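Local coordinates for aldehyde dehydrogenase (Listeria monocytogenes, PDB 3K9D), which probably catalyses the NAD- or NADP-dependent oxidation or reduction of aldehyde or oxo groups, at residues K23-L28 with A106-V111; A113-S118 with Q181-L186; Y127-S132 with N137-S142; V194-G199 with E437-I442. All coordinates share one frame; numbering follows the deposited sequence.

In the fold
All four contacts surround one mixed sheet, whose order and helices match the Rossmann-like cofactor-binding domain of aldehyde dehydrogenases. Strand 102-116 links them: contacts 1 and 2 use consecutive stretches of it, with centres about 20 Å apart. Helices 6-28 (contact 1) and 180-188 (contact 2) pack on one face, whereas helix 121-134 (contact 3) and Leu439 (contact 4) lie on the other. Contacts 3 and 4 are neighbours, about 10 Å between centres, and Ile131 CD1 meets Leu439 CD1 at 3.7 Å. The centres of contacts 1 and 3 are about 12 Å apart, and Asn137 OD1 bonds Gly110 N between them; Ser142 OG to Thr183 OG1 joins contacts 3 and 2.

Contact 1 of 4, residues K23-L28 with A106-V111; sequences KAQKEL and AVPLGV
Gln25, near the C-terminal end of helix 6-28, is the residue of 23-28 that spans to Pro108 and Gly110, where strand 102-116 of the Rossmann-like sheet is broken by a short loop. One position earlier, Ala24 touches Ser138 of the neighbouring strand 138-143. Gln25 then sends its side chain across. With CG anti to the backbone N (chi1 -171°) and the chain bent at chi2, its methylene and amide are laid past Gly110 and on to Pro108. CG comes within 3.6 Å of Gly110 O, while CD passes Gly110 CA at 4.0 Å. Gly110 has phi and psi of 126° and -127°, a backbone shape in which a CB would press on the preceding carbonyl. At the end of the chain, Gln25 NE2 lies against the proline ring, 3.5 Å from Pro108 CB. NE2 gives its hydrogen bond to Gly136 O; against the ring it makes only a van der Waals touch. Three residues on, Leu28 settles against the start of strand 138-143. No direct hydrogen bond joins the two segments; a water does so instead, donating a hydrogen bond to Pro108 O at 2.9 Å and accepting a weak one from Gln25 NE2 at 3.3 Å.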
loop_
_atom_site.group_PDB
_atom_site.type_symbol
_atom_site.label_atom_id
_atom_site.label_comp_id
_atom_site.label_asym_id
_atom_site.label_seq_id
_atom_site.Cartn_x
_atom_site.Cartn_y
_atom_site.Cartn_z
ATOM N N LYS A 23 -15.640 -3.239 17.334
ATOM C CA LYS A 23 -17.066 -3.588 17.403
ATOM C C LYS A 23 -17.936 -2.702 16.513
ATOM O O LYS A 23 -18.793 -3.196 15.779
ATOM C CB LYS A 23 -17.578 -3.496 18.847
ATOM C CG LYS A 23 -17.060 -4.576 19.792
ATOM C CD LYS A 23 -17.611 -4.352 21.187
ATOM C CE LYS A 23 -16.601 -4.702 22.264
ATOM N NZ LYS A 23 -16.939 -4.019 23.550
ATOM N N ALA A 24 -17.683 -1.395 16.564
ATOM C CA ALA A 24 -18.481 -0.419 15.836
ATOM C C ALA A 24 -18.370 -0.591 14.326
ATOM O O ALA A 24 -19.342 -0.376 13.610
ATOM C CB ALA A 24 -18.084 1.006 16.246
ATOM N N GLN A 25 -17.177 -0.963 13.859
ATOM C CA GLN A 25 -16.909 -1.161 12.429
ATOM C C GLN A 25 -17.688 -2.368 11.900
ATOM O O GLN A 25 -18.209 -2.333 10.785
ATOM C CB GLN A 25 -15.404 -1.306 12.178
ATOM C CG GLN A 25 -14.988 -1.297 10.718
ATOM C CD GLN A 25 -15.132 -2.664 10.080
ATOM O OE1 GLN A 25 -14.898 -3.688 10.725
ATOM N NE2 GLN A 25 -15.564 -2.688 8.823
ATOM N N LYS A 26 -17.786 -3.419 12.712
ATOM C CA LYS A 26 -18.588 -4.603 12.349
ATOM C C LYS A 26 -20.054 -4.244 12.164
ATOM O O LYS A 26 -20.726 -4.777 11.288
ATOM C CB LYS A 26 -18.369 -5.746 13.346
ATOM C CG LYS A 26 -16.982 -6.376 13.127
ATOM C CD LYS A 26 -16.577 -7.405 14.174
ATOM C CE LYS A 26 -15.043 -7.536 14.282
ATOM N NZ LYS A 26 -14.319 -7.897 13.029
ATOM N N GLU A 27 -20.513 -3.274 12.947
ATOM C CA GLU A 27 -21.819 -2.681 12.746
ATOM C C GLU A 27 -21.895 -1.805 11.474
ATOM O O GLU A 27 -22.857 -1.902 10.722
ATOM C CB GLU A 27 -22.204 -1.906 13.998
ATOM C CG GLU A 27 -23.662 -1.804 14.241
ATOM C CD GLU A 27 -23.962 -1.314 15.637
ATOM O OE1 GLU A 27 -24.737 -0.340 15.777
ATOM O OE2 GLU A 27 -23.407 -1.904 16.591
ATOM N N LEU A 28 -20.875 -0.979 11.219
ATOM C CA LEU A 28 -20.797 -0.223 9.964
ATOM C C LEU A 28 -20.729 -1.137 8.740
ATOM O O LEU A 28 -21.271 -0.806 7.687
ATOM C CB LEU A 28 -19.565 0.682 9.943
ATOM C CG LEU A 28 -19.523 1.981 10.732
ATOM C CD1 LEU A 28 -18.103 2.528 10.652
ATOM C CD2 LEU A 28 -20.537 2.996 10.194
ATOM N N ALA A 106 -16.220 -4.441 -2.365
ATOM C CA ALA A 106 -15.443 -3.604 -1.468
ATOM C C ALA A 106 -15.424 -4.175 -0.047
ATOM O O ALA A 106 -16.470 -4.526 0.526
ATOM C CB ALA A 106 -16.000 -2.195 -1.471
ATOM N N VAL A 107 -14.227 -4.282 0.512
ATOM C CA VAL A 107 -14.050 -4.764 1.874
ATOM C C VAL A 107 -13.374 -3.672 2.674
ATOM O O VAL A 107 -12.240 -3.313 2.359
ATOM C CB VAL A 107 -13.160 -6.036 1.919
ATOM C CG1 VAL A 107 -12.975 -6.510 3.341
ATOM C CG2 VAL A 107 -13.772 -7.136 1.102
ATOM N N PRO A 108 -14.053 -3.145 3.711
ATOM C CA PRO A 108 -13.461 -2.106 4.562
ATOM C C PRO A 108 -12.196 -2.625 5.237
ATOM O O PRO A 108 -12.123 -3.811 5.570
ATOM C CB PRO A 108 -14.536 -1.863 5.624
ATOM C CG PRO A 108 -15.796 -2.320 5.010
ATOM C CD PRO A 108 -15.410 -3.505 4.165
ATOM N N LEU A 109 -11.205 -1.750 5.406
ATOM C CA LEU A 109 -9.945 -2.119 6.047
ATOM C C LEU A 109 -10.174 -2.550 7.503
ATOM O O LEU A 109 -9.597 -3.538 7.953
ATOM C CB LEU A 109 -8.892 -0.989 5.929
ATOM C CG LEU A 109 -7.823 -1.011 4.819
ATOM C CD1 LEU A 109 -8.317 -1.648 3.509
ATOM C CD2 LEU A 109 -7.131 0.355 4.556
ATOM N N GLY A 110 -11.056 -1.853 8.215
ATOM C CA GLY A 110 -11.231 -2.086 9.639
ATOM C C GLY A 110 -11.082 -0.844 10.489
ATOM O O GLY A 110 -11.763 0.154 10.259
ATOM N N VAL A 111 -10.225 -0.897 11.504
ATOM C CA VAL A 111 -10.025 0.278 12.372
ATOM C C VAL A 111 -8.799 1.059 11.888
ATOM O O VAL A 111 -7.676 0.542 11.909
ATOM C CB VAL A 111 -9.819 -0.108 13.857
ATOM C CG1 VAL A 111 -9.619 1.139 14.720
ATOM C CG2 VAL A 111 -10.972 -0.932 14.366
HETATM O O HOH W 1 -13.938 -5.184 7.377
#

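Contact 2 of 4, residues A113-S118 with Q181-L186; sequences AGLIPS and QGTDQL
A helix of the Rossmann-like domain lies here across its central strand: Leu186 and Thr183 of helix 180-188 rest on Ala113 and Leu115 of strand 102-116. The helix belongs to the beta-alpha-beta crossover from strand 172-174 to strand 192-197, and on its way passes over strands 138-143 and 102-116, so the same leucine also touches Val140 and Ser142. The nearer meeting is at Ala113, whose methyl sits at the branch point of Leu186. Its CB is 3.7 Å from Leu186 CG, and both methyls of the fork stay close, Leu186 CD2 at 3.9 Å and CD1 at 4.0 Å from that same Ala113 CB. Leu186 achieves this with CG turned anti to its own N (chi1 178°), which carries the fork down onto the sheet. Two residues further along the strand, Leu115 reaches over with one branch and its CD2 meets Thr183 CG2 at 4.1 Å, the two side chains lying obliquely to each other. That methyl is the apolar half of Thr183; the other half, OG1, hydrogen-bonds Ser142 OG and Thr179 O. Val14 of helix 6-28 packs on Leu186 from beyond, so a second helix shares this face of the sheet. The segments exchange no hydrogen bond. With all four side chains buried, the joint is apolar packing between helix and strand, held by shape and burial and not by directed bonds, while the threonine hydroxyl finds its polar partners away from strand 102-116.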
loop_
_atom_site.group_PDB
_atom_site.type_symbol
_atom_site.label_atom_id
_atom_site.label_comp_id
_atom_site.label_asym_id
_atom_site.label_seq_id
_atom_site.Cartn_x
_atom_site.Cartn_y
_atom_site.Cartn_z
ATOM N N ALA A 113 -6.031 4.067 12.048
ATOM C CA ALA A 113 -5.306 4.928 12.973
ATOM C C ALA A 113 -4.938 6.212 12.244
ATOM O O ALA A 113 -4.146 6.200 11.295
ATOM C CB ALA A 113 -4.076 4.243 13.494
ATOM N N GLY A 114 -5.552 7.311 12.669
ATOM C CA GLY A 114 -5.274 8.621 12.092
ATOM C C GLY A 114 -4.337 9.432 12.969
ATOM O O GLY A 114 -4.681 9.800 14.091
ATOM N N LEU A 115 -3.149 9.714 12.453
ATOM C CA LEU A 115 -2.213 10.605 13.129
ATOM C C LEU A 115 -2.506 12.025 12.665
ATOM O O LEU A 115 -2.471 12.295 11.462
ATOM C CB LEU A 115 -0.752 10.227 12.816
ATOM C CG LEU A 115 -0.327 8.754 13.017
ATOM C CD1 LEU A 115 1.177 8.572 12.908
ATOM C CD2 LEU A 115 -0.797 8.214 14.331
ATOM N N ILE A 116 -2.785 12.913 13.621
ATOM C CA ILE A 116 -3.163 14.321 13.334
ATOM C C ILE A 116 -2.073 15.324 13.743
ATOM O O ILE A 116 -1.756 15.433 14.926
ATOM C CB ILE A 116 -4.467 14.714 14.087
ATOM C CG1 ILE A 116 -5.591 13.720 13.793
ATOM C CG2 ILE A 116 -4.883 16.150 13.754
ATOM C CD1 ILE A 116 -5.920 13.599 12.324
ATOM N N PRO A 117 -1.532 16.089 12.775
ATOM C CA PRO A 117 -0.502 17.074 13.100
ATOM C C PRO A 117 -1.121 18.361 13.683
ATOM O O PRO A 117 -2.300 18.650 13.441
ATOM C CB PRO A 117 0.140 17.354 11.740
ATOM C CG PRO A 117 -1.012 17.224 10.766
ATOM C CD PRO A 117 -1.878 16.106 11.336
ATOM N N SER A 118 -0.335 19.127 14.435
ATOM C CA SER A 118 -0.812 20.400 15.012
ATOM C C SER A 118 -0.938 21.519 13.971
ATOM O O SER A 118 -1.541 22.556 14.250
ATOM C CB SER A 118 0.089 20.866 16.162
ATOM O OG SER A 118 1.430 21.077 15.716
ATOM N N GLN A 181 3.956 6.518 24.086
ATOM C CA GLN A 181 3.683 5.114 24.437
ATOM C C GLN A 181 2.276 4.721 23.986
ATOM O O GLN A 181 2.038 3.581 23.596
ATOM C CB GLN A 181 3.808 4.883 25.951
ATOM C CG GLN A 181 5.237 4.964 26.530
ATOM C CD GLN A 181 5.582 6.334 27.111
ATOM O OE1 GLN A 181 4.787 7.269 27.062
ATOM N NE2 GLN A 181 6.780 6.454 27.651
ATOM N N GLY A 182 1.349 5.675 24.052
ATOM C CA GLY A 182 -0.028 5.449 23.625
ATOM C C GLY A 182 -0.169 5.381 22.120
ATOM O O GLY A 182 -0.910 4.550 21.601
ATOM N N THR A 183 0.538 6.262 21.423
ATOM C CA THR A 183 0.532 6.304 19.958
ATOM C C THR A 183 1.282 5.100 19.362
ATOM O O THR A 183 0.924 4.614 18.288
ATOM C CB THR A 183 1.143 7.620 19.430
ATOM O OG1 THR A 183 0.353 8.729 19.885
ATOM C CG2 THR A 183 1.177 7.624 17.907
ATOM N N ASP A 184 2.316 4.636 20.057
ATOM C CA ASP A 184 2.991 3.375 19.688
ATOM C C ASP A 184 2.037 2.179 19.764
ATOM O O ASP A 184 2.063 1.302 18.898
ATOM C CB ASP A 184 4.192 3.099 20.592
ATOM C CG ASP A 184 4.977 1.866 20.152
ATOM O OD1 ASP A 184 5.597 1.923 19.074
ATOM O OD2 ASP A 184 4.963 0.848 20.871
ATOM N N GLN A 185 1.218 2.151 20.810
ATOM C CA GLN A 185 0.232 1.091 21.010
ATOM C C GLN A 185 -0.830 1.154 19.914
ATOM O O GLN A 185 -1.212 0.123 19.366
ATOM C CB GLN A 185 -0.397 1.161 22.420
ATOM C CG GLN A 185 -1.537 0.157 22.708
ATOM C CD GLN A 185 -1.116 -1.324 22.609
ATOM O OE1 GLN A 185 -0.842 -1.958 23.611
ATOM N NE2 GLN A 185 -1.085 -1.866 21.398
ATOM N N LEU A 186 -1.264 2.366 19.563
ATOM C CA LEU A 186 -2.236 2.557 18.478
ATOM C C LEU A 186 -1.738 2.030 17.148
ATOM O O LEU A 186 -2.485 1.376 16.414
ATOM C CB LEU A 186 -2.647 4.029 18.332
ATOM C CG LEU A 186 -3.633 4.374 17.196
ATOM C CD1 LEU A 186 -5.030 3.719 17.392
ATOM C CD2 LEU A 186 -3.794 5.878 17.022
#

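Contact 3 of 4, residues Y127-S132 with N137-S142; sequences YKTLIS and NSIVFS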
loop_
_atom_site.group_PDB
_atom_site.type_symbol
_atom_site.label_atom_id
_atom_site.label_comp_id
_atom_site.label_asym_id
_atom_site.label_seq_id
_atom_site.Cartn_x
_atom_site.Cartn_y
_atom_site.Cartn_z
ATOM N N TYR A 127 -11.661 15.555 7.473
ATOM C CA TYR A 127 -11.365 14.893 6.211
ATOM C C TYR A 127 -11.124 13.383 6.358
ATOM O O TYR A 127 -11.702 12.623 5.617
ATOM C CB TYR A 127 -10.179 15.596 5.524
ATOM C CG TYR A 127 -9.251 14.688 4.755
ATOM C CD1 TYR A 127 -9.590 14.216 3.483
ATOM C CD2 TYR A 127 -8.015 14.307 5.295
ATOM C CE1 TYR A 127 -8.720 13.357 2.772
ATOM C CE2 TYR A 127 -7.148 13.455 4.593
ATOM C CZ TYR A 127 -7.503 12.994 3.340
ATOM O OH TYR A 127 -6.636 12.159 2.660
ATOM N N LYS A 128 -10.292 12.982 7.321
ATOM C CA LYS A 128 -9.969 11.559 7.556
ATOM C C LYS A 128 -11.192 10.772 8.001
ATOM O O LYS A 128 -11.373 9.633 7.586
ATOM C CB LYS A 128 -8.859 11.391 8.601
ATOM C CG LYS A 128 -7.488 11.838 8.141
ATOM C CD LYS A 128 -6.382 11.333 9.077
ATOM C CE LYS A 128 -4.998 11.580 8.441
ATOM N NZ LYS A 128 -3.853 11.443 9.376
ATOM N N THR A 129 -12.019 11.398 8.840
ATOM C CA THR A 129 -13.241 10.797 9.341
ATOM C C THR A 129 -14.158 10.492 8.165
ATOM O O THR A 129 -14.576 9.350 7.985
ATOM C CB THR A 129 -13.946 11.710 10.347
ATOM O OG1 THR A 129 -13.125 11.878 11.501
ATOM C CG2 THR A 129 -15.287 11.103 10.792
ATOM N N LEU A 130 -14.417 11.513 7.350
ATOM C CA LEU A 130 -15.285 11.407 6.181
ATOM C C LEU A 130 -14.878 10.299 5.233
ATOM O O LEU A 130 -15.725 9.521 4.802
ATOM C CB LEU A 130 -15.282 12.721 5.403
ATOM C CG LEU A 130 -16.156 13.852 5.914
ATOM C CD1 LEU A 130 -15.662 15.133 5.316
ATOM C CD2 LEU A 130 -17.599 13.614 5.571
ATOM N N ILE A 131 -13.588 10.228 4.909
ATOM C CA ILE A 131 -13.102 9.189 3.989
ATOM C C ILE A 131 -13.058 7.756 4.586
ATOM O O ILE A 131 -13.381 6.792 3.893
ATOM C CB ILE A 131 -11.773 9.605 3.261
ATOM C CG1 ILE A 131 -10.596 9.746 4.240
ATOM C CG2 ILE A 131 -12.005 10.917 2.475
ATOM C CD1 ILE A 131 -9.254 9.816 3.580
ATOM N N SER A 132 -12.694 7.634 5.865
ATOM C CA SER A 132 -12.704 6.339 6.562
ATOM C C SER A 132 -14.112 5.785 6.704
ATOM O O SER A 132 -14.374 4.644 6.318
ATOM C CB SER A 132 -12.055 6.433 7.945
ATOM O OG SER A 132 -10.722 6.903 7.844
ATOM N N ASN A 137 -15.164 2.045 7.523
ATOM C CA ASN A 137 -14.154 1.842 8.570
ATOM C C ASN A 137 -14.475 2.648 9.814
ATOM O O ASN A 137 -15.139 3.670 9.727
ATOM C CB ASN A 137 -12.794 2.361 8.086
ATOM C CG ASN A 137 -12.318 1.703 6.813
ATOM O OD1 ASN A 137 -11.930 0.529 6.806
ATOM N ND2 ASN A 137 -12.306 2.468 5.733
ATOM N N SER A 138 -13.942 2.230 10.956
ATOM C CA SER A 138 -13.915 3.087 12.133
ATOM C C SER A 138 -12.590 3.827 12.125
ATOM O O SER A 138 -11.706 3.492 11.329
ATOM C CB SER A 138 -14.045 2.264 13.415
ATOM O OG SER A 138 -15.380 1.805 13.594
ATOM N N ILE A 139 -12.438 4.825 12.993
ATOM C CA ILE A 139 -11.166 5.576 13.068
ATOM C C ILE A 139 -10.856 6.035 14.511
ATOM O O ILE A 139 -11.744 6.507 15.217
ATOM C CB ILE A 139 -11.104 6.736 11.994
ATOM C CG1 ILE A 139 -9.697 7.367 11.917
ATOM C CG2 ILE A 139 -12.260 7.792 12.191
ATOM C CD1 ILE A 139 -9.420 8.125 10.639
ATOM N N VAL A 140 -9.614 5.835 14.958
ATOM C CA VAL A 140 -9.169 6.299 16.281
ATOM C C VAL A 140 -7.995 7.254 16.087
ATOM O O VAL A 140 -6.984 6.881 15.496
ATOM C CB VAL A 140 -8.724 5.132 17.227
ATOM C CG1 VAL A 140 -8.462 5.660 18.630
ATOM C CG2 VAL A 140 -9.784 4.030 17.310
ATOM N N PHE A 141 -8.143 8.482 16.580
ATOM C CA PHE A 141 -7.149 9.527 16.371
ATOM C C PHE A 141 -6.082 9.631 17.438
ATOM O O PHE A 141 -6.347 9.491 18.632
ATOM C CB PHE A 141 -7.810 10.906 16.171
ATOM C CG PHE A 141 -8.622 11.007 14.903
ATOM C CD1 PHE A 141 -7.994 11.086 13.666
ATOM C CD2 PHE A 141 -10.001 10.994 14.946
ATOM C CE1 PHE A 141 -8.732 11.170 12.479
ATOM C CE2 PHE A 141 -10.750 11.068 13.775
ATOM C CZ PHE A 141 -10.106 11.158 12.537
ATOM N N SER A 142 -4.870 9.907 16.957
ATOM C CA SER A 142 -3.751 10.328 17.773
ATOM C C SER A 142 -3.538 11.834 17.577
ATOM O O SER A 142 -3.070 12.267 16.519
ATOM C CB SER A 142 -2.482 9.570 17.371
ATOM O OG SER A 142 -1.413 9.950 18.197
#
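Ser132 and Asn137 grip each other where helix 121-134 turns back into strand 138-143, the second half of a beta-alpha-beta unit that starts from strand 102-116. Segment 127-132 runs nearly antiparallel to strand 138-142 (158°), the axes of these segments approaching to 8.3 Å. The tight end is polar. Ser132 O accepts two bonds: Asn137 N at 3.0 Å comes from above the carbonyl plane, whereas Asn137 ND2 at 3.1 Å lies in that plane on a lone pair. OD1 of the same amide accepts from Gly110 N, and ND2 also donates to Leu439 O, so the asparagine is pinned between helix end and sheet. Ser132 OG, folded back onto Lys128 O at 2.8 Å, also presses on Ile139 CD1. Everything here is buried, and the looser part is apolar: Lys128 CB stands 3.9 Å from both Ile139 CD1 and Phe141 CE1. The extended lysine chain passes the ring edge, and its end leads away to Thr198 OG1, which NZ hydrogen-bonds. Ile139 CG1 lies over one face of the Phe141 ring, off toward its rim. Thr129 makes a closer approach, apart from the lysine's. Its hydroxyl, anti to the carbonyl carbon (chi1 -64°) and bonded to Val125 O, is set at the ring edge near the plane, with Thr129 OG1 3.3 Å from Phe141 CZ.

Contact 4 of 4, residues V194-G199 with E437-I442; sequences VILATG and ENLFNI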
loop_
_atom_site.group_PDB
_atom_site.type_symbol
_atom_site.label_atom_id
_atom_site.label_comp_id
_atom_site.label_asym_id
_atom_site.label_seq_id
_atom_site.Cartn_x
_atom_site.Cartn_y
_atom_site.Cartn_z
ATOM N N VAL A 194 -4.820 -0.195 9.567
ATOM C CA VAL A 194 -4.063 0.717 8.722
ATOM C C VAL A 194 -3.685 1.965 9.518
ATOM O O VAL A 194 -4.363 2.330 10.478
ATOM C CB VAL A 194 -4.833 1.069 7.402
ATOM C CG1 VAL A 194 -5.935 2.098 7.659
ATOM C CG2 VAL A 194 -3.873 1.534 6.279
ATOM N N ILE A 195 -2.576 2.590 9.131
ATOM C CA ILE A 195 -2.181 3.871 9.708
ATOM C C ILE A 195 -2.185 4.936 8.625
ATOM O O ILE A 195 -1.510 4.780 7.603
ATOM C CB ILE A 195 -0.770 3.816 10.376
ATOM C CG1 ILE A 195 -0.703 2.682 11.393
ATOM C CG2 ILE A 195 -0.421 5.170 11.043
ATOM C CD1 ILE A 195 0.673 2.158 11.629
ATOM N N LEU A 196 -2.956 6.008 8.850
ATOM C CA LEU A 196 -2.775 7.262 8.106
ATOM C C LEU A 196 -1.789 8.143 8.861
ATOM O O LEU A 196 -2.110 8.742 9.892
ATOM C CB LEU A 196 -4.090 7.992 7.876
ATOM C CG LEU A 196 -5.126 7.257 7.024
ATOM C CD1 LEU A 196 -6.464 7.997 6.989
ATOM C CD2 LEU A 196 -4.577 7.061 5.640
ATOM N N ALA A 197 -0.579 8.192 8.331
ATOM C CA ALA A 197 0.563 8.735 9.043
ATOM C C ALA A 197 0.854 10.146 8.548
ATOM O O ALA A 197 1.702 10.343 7.683
ATOM C CB ALA A 197 1.775 7.825 8.845
ATOM N N THR A 198 0.130 11.118 9.093
ATOM C CA THR A 198 0.350 12.530 8.767
ATOM C C THR A 198 1.172 13.200 9.879
ATOM O O THR A 198 0.713 13.344 11.020
ATOM C CB THR A 198 -0.982 13.276 8.529
ATOM O OG1 THR A 198 -1.790 12.527 7.612
ATOM C CG2 THR A 198 -0.736 14.669 7.953
ATOM N N GLY A 199 2.403 13.570 9.544
ATOM C CA GLY A 199 3.303 14.223 10.489
ATOM C C GLY A 199 4.751 14.160 10.043
ATOM O O GLY A 199 5.031 13.929 8.870
ATOM N N GLU A 437 -10.904 5.226 -1.828
ATOM C CA GLU A 437 -10.328 4.137 -2.615
ATOM C C GLU A 437 -8.977 3.619 -2.115
ATOM O O GLU A 437 -8.476 2.616 -2.623
ATOM C CB GLU A 437 -10.247 4.547 -4.095
ATOM C CG GLU A 437 -11.610 4.601 -4.790
ATOM C CD GLU A 437 -11.535 4.957 -6.267
ATOM O OE1 GLU A 437 -12.579 5.340 -6.828
ATOM O OE2 GLU A 437 -10.446 4.856 -6.877
ATOM N N ASN A 438 -8.393 4.301 -1.132
ATOM C CA ASN A 438 -7.201 3.819 -0.430
ATOM C C ASN A 438 -7.535 3.157 0.907
ATOM O O ASN A 438 -6.635 2.763 1.664
ATOM C CB ASN A 438 -6.239 4.979 -0.170
ATOM C CG ASN A 438 -5.896 5.744 -1.428
ATOM O OD1 ASN A 438 -6.551 6.724 -1.754
ATOM N ND2 ASN A 438 -4.890 5.282 -2.153
ATOM N N LEU A 439 -8.831 3.076 1.208
ATOM C CA LEU A 439 -9.310 2.624 2.510
ATOM C C LEU A 439 -10.343 1.502 2.415
ATOM O O LEU A 439 -11.118 1.273 3.345
ATOM C CB LEU A 439 -9.852 3.805 3.324
ATOM C CG LEU A 439 -8.766 4.838 3.664
ATOM C CD1 LEU A 439 -9.412 6.171 3.943
ATOM C CD2 LEU A 439 -7.868 4.371 4.842
ATOM N N PHE A 440 -10.363 0.834 1.270
ATOM C CA PHE A 440 -10.984 -0.487 1.165
ATOM C C PHE A 440 -10.147 -1.402 0.283
ATOM O O PHE A 440 -9.440 -0.928 -0.618
ATOM C CB PHE A 440 -12.484 -0.454 0.765
ATOM C CG PHE A 440 -12.767 0.066 -0.618
ATOM C CD1 PHE A 440 -12.790 -0.792 -1.714
ATOM C CD2 PHE A 440 -13.066 1.408 -0.819
ATOM C CE1 PHE A 440 -13.070 -0.311 -2.994
ATOM C CE2 PHE A 440 -13.354 1.899 -2.091
ATOM C CZ PHE A 440 -13.348 1.045 -3.182
ATOM N N ASN A 441 -10.210 -2.702 0.584
ATOM C CA ASN A 441 -9.652 -3.748 -0.257
ATOM C C ASN A 441 -10.732 -4.209 -1.229
ATOM O O ASN A 441 -11.916 -4.117 -0.934
ATOM C CB ASN A 441 -9.223 -4.966 0.579
ATOM C CG ASN A 441 -8.022 -4.710 1.460
ATOM O OD1 ASN A 441 -8.035 -5.094 2.630
ATOM N ND2 ASN A 441 -6.958 -4.110 0.906
ATOM N N ILE A 442 -10.321 -4.733 -2.378
ATOM C CA ILE A 442 -11.257 -5.383 -3.284
ATOM C C ILE A 442 -11.179 -6.914 -3.161
ATOM O O ILE A 442 -10.117 -7.512 -3.358
ATOM C CB ILE A 442 -11.046 -4.919 -4.732
ATOM C CG1 ILE A 442 -11.289 -3.396 -4.821
ATOM C CG2 ILE A 442 -11.907 -5.724 -5.703
ATOM C CD1 ILE A 442 -11.988 -2.913 -6.073
#
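Apolar touches carry the whole of this contact, and one residue, Leu439, supplies them from its side. Its CD2 methyl packs against both Val194 and Leu196, two side chains of strand 192-197 that point to the same face: Val194 CG1 lies 4.1 Å from Leu439 CD2, and Leu196 CD2 lies 4.3 Å from it. Val194 and Leu439 approach at about a right angle, with CG1 of the valine placed between its backbone N and carbonyl carbon (chi1 78°), directed at the leucine. The spacing is that of relaxed van der Waals packing. On the other branch of Leu439, CD1 meets Ile131 of helix 121-134, and Leu196 also touches Ile434, so several parts of the chain close over this face. The fold explains the meeting: strand 192-197 is parallel to strand 102-116 in the Rossmann-like sheet, and strand 440-447, antiparallel to strand 102-116 farther down, is probably part of the oligomerisation arm, as in other aldehyde dehydrogenases. Polar bonds run outward and none crosses between 194-199 and 437-442. Asn438 holds the turn before strand 440-447 from within, ND2 to Asp432 OD2 and OD1 to Gly435 N. Past Leu439 some partners belong to the second subunit: Asn441 OD1 accepts from Ala424 N, and Ile442 O bonds Ser431 OG, of that subunit.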